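Local coordinates for 3-oxoacyl-[acyl-carrier-protein] synthase 2 (Rickettsia rickettsii, PDB 4JGA) that probably catalyses the decarboxylative condensation of malonyl-ACP with a growing acyl-ACP, the elongation step of bacterial type II fatty acid synthesis, at residues Thr51-Ser56 / Val216-Val221; Ala222-Ala227 / Phe252-Gly257. One frame throughout, in Å; residues are numbered along the deposited sequence.

Contact 1: residues Thr51-Ser56 / Val216-Val221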
ATOM      1  N   THR A  51       9.770  20.450 -19.022  1.00 22.95           N
ATOM      2  CA  THR A  51      11.114  20.934 -19.364  1.00 24.76           C
ATOM      3  C   THR A  51      12.273  20.183 -18.665  1.00 25.24           C
ATOM      4  O   THR A  51      13.388  20.257 -19.134  1.00 26.75           O
ATOM      5  CB  THR A  51      11.230  22.430 -19.045  1.00 25.58           C
ATOM      6  OG1 THR A  51      10.847  22.624 -17.691  1.00 24.81           O
ATOM      7  CG2 THR A  51      10.309  23.271 -19.935  1.00 25.59           C
ATOM      8  N   GLU A  52      12.024  19.468 -17.567  1.00 24.22           N
ATOM      9  CA  GLU A  52      13.121  18.855 -16.793  1.00 24.80           C
ATOM     10  C   GLU A  52      13.814  17.698 -17.523  1.00 25.09           C
ATOM     11  O   GLU A  52      14.886  17.275 -17.112  1.00 26.22           O
ATOM     12  CB  GLU A  52      12.612  18.323 -15.428  1.00 23.64           C
ATOM     13  N   PHE A  53      13.200  17.161 -18.577  1.00 24.17           N
ATOM     14  CA  PHE A  53      13.843  16.109 -19.337  1.00 24.47           C
ATOM     15  C   PHE A  53      13.386  16.175 -20.778  1.00 24.54           C
ATOM     16  O   PHE A  53      12.423  16.865 -21.107  1.00 23.89           O
ATOM     17  CB  PHE A  53      13.600  14.713 -18.714  1.00 23.33           C
ATOM     18  CG  PHE A  53      12.144  14.348 -18.562  1.00 21.62           C
ATOM     19  CD1 PHE A  53      11.437  13.777 -19.605  1.00 21.14           C
ATOM     20  CD2 PHE A  53      11.477  14.583 -17.373  1.00 20.64           C
ATOM     21  CE1 PHE A  53      10.094  13.439 -19.456  1.00 19.86           C
ATOM     22  CE2 PHE A  53      10.132  14.236 -17.219  1.00 19.26           C
ATOM     23  CZ  PHE A  53       9.444  13.669 -18.269  1.00 18.84           C
ATOM     24  N   ASP A  54      14.096  15.452 -21.623  1.00 25.45           N
ATOM     25  CA  ASP A  54      13.898  15.504 -23.060  1.00 26.15           C
ATOM     26  C   ASP A  54      12.626  14.777 -23.471  1.00 24.68           C
ATOM     27  O   ASP A  54      12.492  13.591 -23.242  1.00 24.36           O
ATOM     28  CB  ASP A  54      15.142  14.898 -23.742  1.00 27.87           C
ATOM     29  CG  ASP A  54      15.038  14.838 -25.252  1.00 28.68           C
ATOM     30  OD1 ASP A  54      14.074  15.340 -25.864  1.00 28.21           O
ATOM     31  OD2 ASP A  54      15.952  14.235 -25.829  1.00 30.33           O
ATOM     32  N   THR A  55      11.688  15.494 -24.070  1.00 24.10           N
ATOM     33  CA  THR A  55      10.424  14.905 -24.480  1.00 22.90           C
ATOM     34  C   THR A  55      10.298  14.821 -25.997  1.00 23.62           C
ATOM     35  O   THR A  55       9.221  14.557 -26.512  1.00 22.99           O
ATOM     36  CB  THR A  55       9.220  15.725 -23.966  1.00 21.83           C
ATOM     37  OG1 THR A  55       9.245  17.018 -24.546  1.00 22.41           O
ATOM     38  CG2 THR A  55       9.216  15.840 -22.474  1.00 21.10           C
ATOM     39  N   SER A  56      11.387  15.042 -26.721  1.00 25.02           N
ATOM     40  CA  SER A  56      11.315  15.036 -28.168  1.00 25.82           C
ATOM     41  C   SER A  56      10.778  13.720 -28.743  1.00 25.32           C
ATOM     42  O   SER A  56      10.181  13.758 -29.800  1.00 25.45           O
ATOM     43  CB  SER A  56      12.679  15.346 -28.777  1.00 27.54           C
ATOM     44  OG  SER A  56      13.635  14.455 -28.259  1.00 27.83           O
ATOM     45  N   VAL A 216       5.961  12.042 -13.193  1.00 11.36           N
ATOM     46  CA  VAL A 216       6.313  12.629 -14.470  1.00 12.15           C
ATOM     47  C   VAL A 216       7.821  12.449 -14.712  1.00 12.32           C
ATOM     48  O   VAL A 216       8.629  13.344 -14.432  1.00 12.71           O
ATOM     49  CB  VAL A 216       5.895  14.115 -14.566  1.00 12.76           C
ATOM     50  CG1 VAL A 216       6.130  14.653 -15.972  1.00 13.62           C
ATOM     51  CG2 VAL A 216       4.423  14.265 -14.172  1.00 12.69           C
ATOM     52  N   THR A 217       8.159  11.267 -15.225  1.00 12.18           N
ATOM     53  CA  THR A 217       9.508  10.895 -15.619  1.00 12.46           C
ATOM     54  C   THR A 217       9.442  10.315 -17.031  1.00 12.87           C
ATOM     55  O   THR A 217       8.339  10.003 -17.548  1.00 12.72           O
ATOM     56  CB  THR A 217      10.102   9.823 -14.656  1.00 11.89           C
ATOM     57  OG1 THR A 217       9.652   8.510 -15.043  1.00 11.47           O
ATOM     58  CG2 THR A 217       9.670  10.100 -13.226  1.00 11.46           C
ATOM     59  N   PRO A 218      10.623  10.113 -17.657  1.00 13.35           N
ATOM     60  CA  PRO A 218      10.601   9.589 -19.026  1.00 13.56           C
ATOM     61  C   PRO A 218       9.855   8.245 -19.126  1.00 13.00           C
ATOM     62  O   PRO A 218       8.991   8.048 -20.002  1.00 13.10           O
ATOM     63  CB  PRO A 218      12.100   9.418 -19.345  1.00 14.05           C
ATOM     64  CG  PRO A 218      12.794  10.457 -18.509  1.00 14.08           C
ATOM     65  CD  PRO A 218      11.992  10.468 -17.223  1.00 13.44           C
ATOM     66  N   VAL A 219      10.146   7.336 -18.214  1.00 12.27           N
ATOM     67  CA  VAL A 219       9.522   6.002 -18.282  1.00 11.87           C
ATOM     68  C   VAL A 219       8.054   6.048 -17.833  1.00 11.39           C
ATOM     69  O   VAL A 219       7.213   5.318 -18.357  1.00 11.36           O
ATOM     70  CB  VAL A 219      10.336   4.941 -17.525  1.00 11.50           C
ATOM     71  CG1 VAL A 219      10.037   4.974 -16.044  1.00 10.99           C
ATOM     72  CG2 VAL A 219      10.035   3.540 -18.063  1.00 11.57           C
ATOM     73  N   GLY A 220       7.741   6.971 -16.933  1.00 11.02           N
ATOM     74  CA  GLY A 220       6.359   7.206 -16.505  1.00 10.86           C
ATOM     75  C   GLY A 220       5.455   7.709 -17.623  1.00 11.36           C
ATOM     76  O   GLY A 220       4.374   7.154 -17.868  1.00 11.44           O
ATOM     77  N   VAL A 221       5.878   8.775 -18.289  1.00 11.77           N
ATOM     78  CA  VAL A 221       5.104   9.314 -19.384  1.00 12.37           C
ATOM     79  C   VAL A 221       5.033   8.279 -20.510  1.00 12.63           C
ATOM     80  O   VAL A 221       3.982   8.064 -21.081  1.00 12.76           O
ATOM     81  CB  VAL A 221       5.702  10.650 -19.916  1.00 12.98           C
ATOM     82  CG1 VAL A 221       4.909  11.158 -21.108  1.00 13.65           C
ATOM     83  CG2 VAL A 221       5.730  11.698 -18.796  1.00 12.88           C
TER

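Contact 2: residues Ala222-Ala227 / Phe252-Gly257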
ATOM      1  N   ALA A 222       6.178   7.666 -20.850  1.00 12.71           N
ATOM      2  CA  ALA A 222       6.194   6.644 -21.904  1.00 13.02           C
ATOM      3  C   ALA A 222       5.210   5.517 -21.558  1.00 12.70           C
ATOM      4  O   ALA A 222       4.467   5.050 -22.416  1.00 13.12           O
ATOM      5  CB  ALA A 222       7.588   6.083 -22.086  1.00 13.02           C
ATOM      6  N   GLY A 223       5.170   5.139 -20.285  1.00 12.01           N
ATOM      7  CA  GLY A 223       4.235   4.112 -19.795  1.00 11.77           C
ATOM      8  C   GLY A 223       2.790   4.419 -20.053  1.00 12.11           C
ATOM      9  O   GLY A 223       2.052   3.608 -20.626  1.00 12.36           O
ATOM     10  N   PHE A 224       2.387   5.629 -19.699  1.00 12.28           N
ATOM     11  CA  PHE A 224       0.995   6.042 -19.877  1.00 12.73           C
ATOM     12  C   PHE A 224       0.651   6.314 -21.322  1.00 13.79           C
ATOM     13  O   PHE A 224      -0.479   6.036 -21.751  1.00 14.15           O
ATOM     14  CB  PHE A 224       0.643   7.218 -18.955  1.00 12.57           C
ATOM     15  CG  PHE A 224       0.428   6.804 -17.524  1.00 11.75           C
ATOM     16  CD1 PHE A 224      -0.732   6.153 -17.157  1.00 11.56           C
ATOM     17  CD2 PHE A 224       1.407   6.999 -16.565  1.00 11.34           C
ATOM     18  CE1 PHE A 224      -0.927   5.744 -15.858  1.00 11.00           C
ATOM     19  CE2 PHE A 224       1.219   6.598 -15.249  1.00 10.74           C
ATOM     20  CZ  PHE A 224       0.041   5.962 -14.892  1.00 10.56           C
ATOM     21  N   VAL A 225       1.619   6.808 -22.101  1.00 14.20           N
ATOM     22  CA  VAL A 225       1.402   6.950 -23.527  1.00 15.04           C
ATOM     23  C   VAL A 225       1.143   5.572 -24.113  1.00 15.33           C
ATOM     24  O   VAL A 225       0.204   5.396 -24.919  1.00 15.79           O
ATOM     25  CB  VAL A 225       2.607   7.635 -24.235  1.00 15.45           C
ATOM     26  CG1 VAL A 225       2.533   7.481 -25.762  1.00 16.32           C
ATOM     27  CG2 VAL A 225       2.678   9.097 -23.833  1.00 15.52           C
ATOM     28  N   ALA A 226       1.943   4.574 -23.704  1.00 14.92           N
ATOM     29  CA  ALA A 226       1.829   3.233 -24.305  1.00 15.37           C
ATOM     30  C   ALA A 226       0.507   2.562 -23.903  1.00 15.56           C
ATOM     31  O   ALA A 226      -0.062   1.835 -24.673  1.00 15.99           O
ATOM     32  CB  ALA A 226       3.016   2.356 -23.926  1.00 14.91           C
ATOM     33  N   ALA A 227       0.007   2.862 -22.703  1.00 15.51           N
ATOM     34  CA  ALA A 227      -1.323   2.422 -22.289  1.00 15.93           C
ATOM     35  C   ALA A 227      -2.441   3.195 -22.972  1.00 17.31           C
ATOM     36  O   ALA A 227      -3.591   2.947 -22.682  1.00 17.15           O
ATOM     37  CB  ALA A 227      -1.458   2.568 -20.792  1.00 15.17           C
ATOM     38  N   PHE A 252      -6.208  11.716 -20.200  1.00 13.56           N
ATOM     39  CA  PHE A 252      -5.807  12.520 -19.073  1.00 13.08           C
ATOM     40  C   PHE A 252      -4.423  13.160 -19.231  1.00 13.26           C
ATOM     41  O   PHE A 252      -3.662  12.809 -20.131  1.00 13.67           O
ATOM     42  CB  PHE A 252      -6.015  11.798 -17.712  1.00 12.24           C
ATOM     43  CG  PHE A 252      -5.079  10.654 -17.381  1.00 12.06           C
ATOM     44  CD1 PHE A 252      -3.802  10.888 -16.866  1.00 11.86           C
ATOM     45  CD2 PHE A 252      -5.552   9.349 -17.366  1.00 11.96           C
ATOM     46  CE1 PHE A 252      -2.991   9.850 -16.499  1.00 11.75           C
ATOM     47  CE2 PHE A 252      -4.729   8.296 -16.969  1.00 11.81           C
ATOM     48  CZ  PHE A 252      -3.436   8.546 -16.550  1.00 11.59           C
ATOM     49  N   VAL A 253      -4.154  14.133 -18.380  1.00 13.04           N
ATOM     50  CA  VAL A 253      -2.843  14.787 -18.283  1.00 13.32           C
ATOM     51  C   VAL A 253      -2.269  14.388 -16.917  1.00 12.58           C
ATOM     52  O   VAL A 253      -2.945  14.523 -15.879  1.00 11.77           O
ATOM     53  CB  VAL A 253      -2.968  16.304 -18.397  1.00 13.95           C
ATOM     54  CG1 VAL A 253      -1.601  17.001 -18.253  1.00 14.43           C
ATOM     55  CG2 VAL A 253      -3.610  16.694 -19.739  1.00 14.76           C
ATOM     56  N   MET A 254      -1.071  13.826 -16.936  1.00 12.63           N
ATOM     57  CA  MET A 254      -0.408  13.467 -15.693  1.00 12.32           C
ATOM     58  C   MET A 254      -0.016  14.718 -14.889  1.00 12.22           C
ATOM     59  O   MET A 254       0.353  15.745 -15.452  1.00 12.71           O
ATOM     60  CB  MET A 254       0.878  12.659 -15.933  1.00 12.76           C
ATOM     61  CG  MET A 254       0.675  11.361 -16.678  1.00 12.95           C
ATOM     62  SD  MET A 254       2.252  10.653 -17.174  1.00 13.82           S
ATOM     63  CE  MET A 254       2.937  10.228 -15.553  1.00 13.21           C
ATOM     64  N   GLY A 255      -0.091  14.581 -13.579  1.00 11.52           N
ATOM     65  CA  GLY A 255       0.342  15.598 -12.641  1.00 11.66           C
ATOM     66  C   GLY A 255       1.054  15.027 -11.418  1.00 11.23           C
ATOM     67  O   GLY A 255       1.136  13.808 -11.216  1.00 10.59           O
ATOM     68  N   GLU A 256       1.603  15.943 -10.619  1.00 11.47           N
ATOM     69  CA  GLU A 256       2.410  15.579  -9.456  1.00 11.36           C
ATOM     70  C   GLU A 256       1.996  16.457  -8.283  1.00 10.97           C
ATOM     71  O   GLU A 256       1.526  17.570  -8.470  1.00 10.82           O
ATOM     72  CB  GLU A 256       3.905  15.745  -9.757  1.00 12.13           C
ATOM     73  CG  GLU A 256       4.270  17.148 -10.216  1.00 12.96           C
ATOM     74  CD  GLU A 256       5.755  17.428 -10.288  1.00 13.68           C
ATOM     75  OE1 GLU A 256       6.082  18.608 -10.497  1.00 14.23           O
ATOM     76  OE2 GLU A 256       6.586  16.498 -10.117  1.00 14.20           O
ATOM     77  N   GLY A 257       2.186  15.923  -7.083  1.00 10.51           N
ATOM     78  CA  GLY A 257       1.993  16.691  -5.847  1.00 10.48           C
ATOM     79  C   GLY A 257       1.534  15.801  -4.720  1.00 10.01           C
ATOM     80  O   GLY A 257       1.750  14.587  -4.743  1.00  9.70           O
TER

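Contact 1: residues Thr51-Ser56 / Val216-Val221
Phe53 lays one face of its ring on Pro218, the first residue of helix 218-226; a chi1 of 57°, with CG between the backbone N and the carbonyl carbon, turns the ring towards the helix start. This CH-pi contact is almost exactly centred: Pro218 CD stands 3.9 Å from the centroid of the Phe53 ring, only 3° off the normal. The neighbouring methylene lies towards the CB end, with Pro218 CG 3.8 Å from Phe53 CD1. Apolar contacts continue at the far edge, where Phe53 CZ meets Val216 CG1 and Val221 CG2, each at 4.2 Å. Backbone also lines this end: Val216 O sits near the ring plane, 3.3 Å from Phe53 CE2, and Thr217 C is 3.6 Å from Phe53 CZ. No hydrogen bond crosses between the segments. Thr217 is the N-cap of the helix, its OG1 accepting from Gly220 N at 3.1 Å while also bonding Glu137 of helix 133-146. In the loop, Asp54 OD1 forms an Asx turn by accepting from Ser56 N, and takes a second bond from Ser56 OG. Loop and helix start are thus joined by dispersion and CH-pi attraction through one aromatic ring, probably with an electrostatic contribution where Val216 O meets its rim.

Contact 2: residues Ala222-Ala227 / Phe252-Gly257
Phe224, on the last turn of helix 218-226, reaches across to Phe252 and Met254 of the loop that leads into strand 257-265. Its CB already lies beside the thioether, 4.2 Å from Met254 SD. With CG anti to the carbonyl carbon (chi1 -77°), the ring presents one side to both loop side chains, Met254 towards CD2 and Phe252 towards CD1. Along the CD2 side, Phe224 CD2 meets the methyl Met254 CE at 3.7 Å, and the same methyl also approaches CE2. The sulfur takes an oblique position, Met254 SD being 4.8 Å from the centroid of the Phe224 ring, a Met-aromatic contact in which the bend at chi3 (67°) turns the methyl back towards CD2. Both segments belong to the N-terminal half of the thiolase-type ketosynthase fold; the loop runs on directly into strand 257-265 of the central mixed sheet, so the contact joins the helix to the approach of a core strand. Along the CD1 side, above the same side of the ring plane, Phe224 CD1 lies 3.7 Å from Phe252 CZ, and CE1 comes to the edge of the Phe252 ring. The two rings form an offset edge-to-face pair, the edge of Phe252 toward the face of Phe224, with planes at 65°. Leu230 packs on all three side chains, Phe252 makes a further edge-to-face contact with His363, and Ile156 of the second subunit touches Phe224.

How the contacts relate
The two contacts use successive parts of helix 218-226, contact 1 at its beginning and contact 2 towards its end, with centres about 10 Å apart on the same side of the chain's centre. They follow in series along the chain, all four segments falling in the N-terminal ketosynthase domain. Met254 joins them directly: its SD lies 3.8 Å from Val221 CA. Contact 1 is partly buried and contact 2 buried, and through them one short helix ties the largely exposed 51-56 loop to the approach to strand 257-265 of the central sheet. Residues along the helix, among them Val219 and Phe224, also meet the second subunit, placing both contacts beside the dimer interface.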